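Local coordinates for protein parvulin 42 (Trypanosoma brucei brucei, PDB 6GMP) that probably catalyses the cis-trans isomerisation of peptidyl-prolyl bonds through its parvulin-type PPIase domain, the part present here, at residues F8-V13 against G114-Y119. Numbering follows the deposited sequence.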
loop_
_atom_site.group_PDB
_atom_site.type_symbol
_atom_site.label_atom_id
_atom_site.label_comp_id
_atom_site.label_asym_id
_atom_site.label_seq_id
_atom_site.Cartn_x
_atom_site.Cartn_y
_atom_site.Cartn_z
ATOM N N PHE A 8 1.653 -10.396 -3.418
ATOM C CA PHE A 8 1.103 -9.062 -3.244
ATOM C C PHE A 8 2.120 -7.969 -3.516
ATOM O O PHE A 8 3.329 -8.178 -3.365
ATOM C CB PHE A 8 0.567 -8.882 -1.823
ATOM C CG PHE A 8 -0.518 -9.845 -1.458
ATOM C CD1 PHE A 8 -1.820 -9.660 -1.896
ATOM C CD2 PHE A 8 -0.229 -10.931 -0.653
ATOM C CE1 PHE A 8 -2.817 -10.551 -1.533
ATOM C CE2 PHE A 8 -1.215 -11.830 -0.290
ATOM C CZ PHE A 8 -2.514 -11.643 -0.733
ATOM N N TYR A 9 1.596 -6.813 -3.918
ATOM C CA TYR A 9 2.311 -5.543 -3.870
ATOM C C TYR A 9 1.512 -4.621 -2.957
ATOM O O TYR A 9 0.332 -4.861 -2.711
ATOM C CB TYR A 9 2.369 -4.874 -5.246
ATOM C CG TYR A 9 3.415 -5.388 -6.200
ATOM C CD1 TYR A 9 3.452 -6.720 -6.584
ATOM C CD2 TYR A 9 4.366 -4.521 -6.738
ATOM C CE1 TYR A 9 4.408 -7.176 -7.470
ATOM C CE2 TYR A 9 5.325 -4.971 -7.619
ATOM C CZ TYR A 9 5.343 -6.297 -7.981
ATOM O OH TYR A 9 6.303 -6.736 -8.862
ATOM N N HIS A 10 2.132 -3.555 -2.464
ATOM C CA HIS A 10 1.340 -2.537 -1.769
ATOM C C HIS A 10 1.867 -1.125 -1.975
ATOM O O HIS A 10 3.012 -0.920 -2.386
ATOM C CB HIS A 10 1.131 -2.866 -0.273
ATOM C CG HIS A 10 2.285 -2.527 0.622
ATOM N ND1 HIS A 10 2.127 -2.340 1.976
ATOM C CD2 HIS A 10 3.605 -2.356 0.373
ATOM C CE1 HIS A 10 3.294 -2.062 2.526
ATOM N NE2 HIS A 10 4.209 -2.066 1.577
ATOM N N VAL A 11 0.969 -0.174 -1.746
ATOM C CA VAL A 11 1.301 1.224 -1.549
ATOM C C VAL A 11 1.097 1.501 -0.070
ATOM O O VAL A 11 0.070 1.106 0.499
ATOM C CB VAL A 11 0.326 2.145 -2.310
ATOM C CG1 VAL A 11 0.555 3.614 -1.945
ATOM C CG2 VAL A 11 0.464 1.967 -3.797
ATOM N N LEU A 12 2.052 2.196 0.544
ATOM C CA LEU A 12 1.945 2.587 1.951
ATOM C C LEU A 12 1.977 4.104 2.082
ATOM O O LEU A 12 2.905 4.752 1.614
ATOM C CB LEU A 12 3.085 1.986 2.779
ATOM C CG LEU A 12 3.022 2.264 4.278
ATOM C CD1 LEU A 12 1.841 1.583 4.942
ATOM C CD2 LEU A 12 4.308 1.817 4.958
ATOM N N VAL A 13 0.949 4.642 2.725
ATOM C CA VAL A 13 0.867 6.055 3.050
ATOM C C VAL A 13 0.996 6.156 4.563
ATOM O O VAL A 13 0.146 5.668 5.302
ATOM C CB VAL A 13 -0.468 6.658 2.560
ATOM C CG1 VAL A 13 -0.574 8.122 2.939
ATOM C CG2 VAL A 13 -0.589 6.497 1.049
ATOM N N GLY A 114 0.879 2.283 8.742
ATOM C CA GLY A 114 0.236 3.332 7.968
ATOM C C GLY A 114 -0.994 2.811 7.252
ATOM O O GLY A 114 -1.605 1.826 7.677
ATOM N N VAL A 115 -1.353 3.479 6.167
ATOM C CA VAL A 115 -2.524 3.116 5.399
ATOM C C VAL A 115 -2.077 2.471 4.092
ATOM O O VAL A 115 -1.313 3.068 3.327
ATOM C CB VAL A 115 -3.404 4.354 5.130
ATOM C CG1 VAL A 115 -4.672 3.961 4.387
ATOM C CG2 VAL A 115 -3.743 5.054 6.447
ATOM N N HIS A 116 -2.540 1.247 3.856
ATOM C CA HIS A 116 -2.134 0.462 2.691
ATOM C C HIS A 116 -3.191 0.400 1.600
ATOM O O HIS A 116 -4.384 0.368 1.890
ATOM C CB HIS A 116 -1.872 -0.997 3.082
ATOM C CG HIS A 116 -0.968 -1.188 4.256
ATOM N ND1 HIS A 116 0.269 -1.779 4.144
ATOM C CD2 HIS A 116 -1.152 -0.954 5.576
ATOM C CE1 HIS A 116 0.827 -1.863 5.338
ATOM N NE2 HIS A 116 -0.020 -1.378 6.229
ATOM N N LEU A 117 -2.732 0.326 0.354
ATOM C CA LEU A 117 -3.538 -0.228 -0.728
ATOM C C LEU A 117 -2.822 -1.505 -1.097
ATOM O O LEU A 117 -1.628 -1.472 -1.365
ATOM C CB LEU A 117 -3.562 0.701 -1.942
ATOM C CG LEU A 117 -4.152 2.100 -1.728
ATOM C CD1 LEU A 117 -4.090 2.904 -3.030
ATOM C CD2 LEU A 117 -5.560 2.077 -1.213
ATOM N N ILE A 118 -3.545 -2.621 -1.098
ATOM C CA ILE A 118 -2.957 -3.927 -1.372
ATOM C C ILE A 118 -3.419 -4.429 -2.728
ATOM O O ILE A 118 -4.596 -4.352 -3.050
ATOM C CB ILE A 118 -3.326 -4.957 -0.275
ATOM C CG1 ILE A 118 -2.901 -4.425 1.090
ATOM C CG2 ILE A 118 -2.643 -6.283 -0.547
ATOM C CD1 ILE A 118 -3.411 -5.215 2.243
ATOM N N TYR A 119 -2.472 -4.944 -3.508
ATOM C CA TYR A 119 -2.734 -5.458 -4.841
ATOM C C TYR A 119 -2.350 -6.931 -4.912
ATOM O O TYR A 119 -1.246 -7.314 -4.525
ATOM C CB TYR A 119 -1.923 -4.659 -5.862
ATOM C CG TYR A 119 -1.988 -5.169 -7.280
ATOM C CD1 TYR A 119 -3.171 -5.135 -8.008
ATOM C CD2 TYR A 119 -0.848 -5.643 -7.916
ATOM C CE1 TYR A 119 -3.220 -5.578 -9.308
ATOM C CE2 TYR A 119 -0.886 -6.087 -9.218
ATOM C CZ TYR A 119 -2.077 -6.051 -9.918
ATOM O OH TYR A 119 -2.114 -6.493 -11.216
#
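Tyr119 and Tyr9 pair across the two central antiparallel strands of the parvulin fold, where strand 6-13, near the N-terminus of this chain, lies between 80-84 and the last strand, 114-120. How a sheet joins the two ends of a chain is well illustrated here, since about a hundred residues separate the paired segments. Tyr9 and Tyr119 form a hydrogen-bonded pair, with Tyr119 N 2.9 Å from Tyr9 O; Val11 with Leu117 and Val13 with Val115 repeat the pattern. With its CG anti to the backbone N (chi1 174°), the Tyr119 ring presents the edge atom CD2 to Tyr9 CB at 4.3 Å, stacks on Phe62 and sends its hydroxyl to Trp57 O, whereas the Tyr9 ring leads away from 114-119. Leu117 meets Val11 on the same face, CB to CB at 4.2 Å, and helices 37-49 and 59-69 pack against this side.

The other face carries His10, Leu12, His116 and Ile118; His10 and His116 probably correspond to the two histidines of the parvulin active site. Leu12 CD1 sits over the centre of the His116 ring, 3.6 Å from its centroid, while Thr111 OG1 binds NE2. This leaves ND1 for the neighbouring imidazole: the rings meet at their edges, planes at 33°, and His10 ND1 and His116 ND1 share a bent hydrogen bond of 2.9 Å.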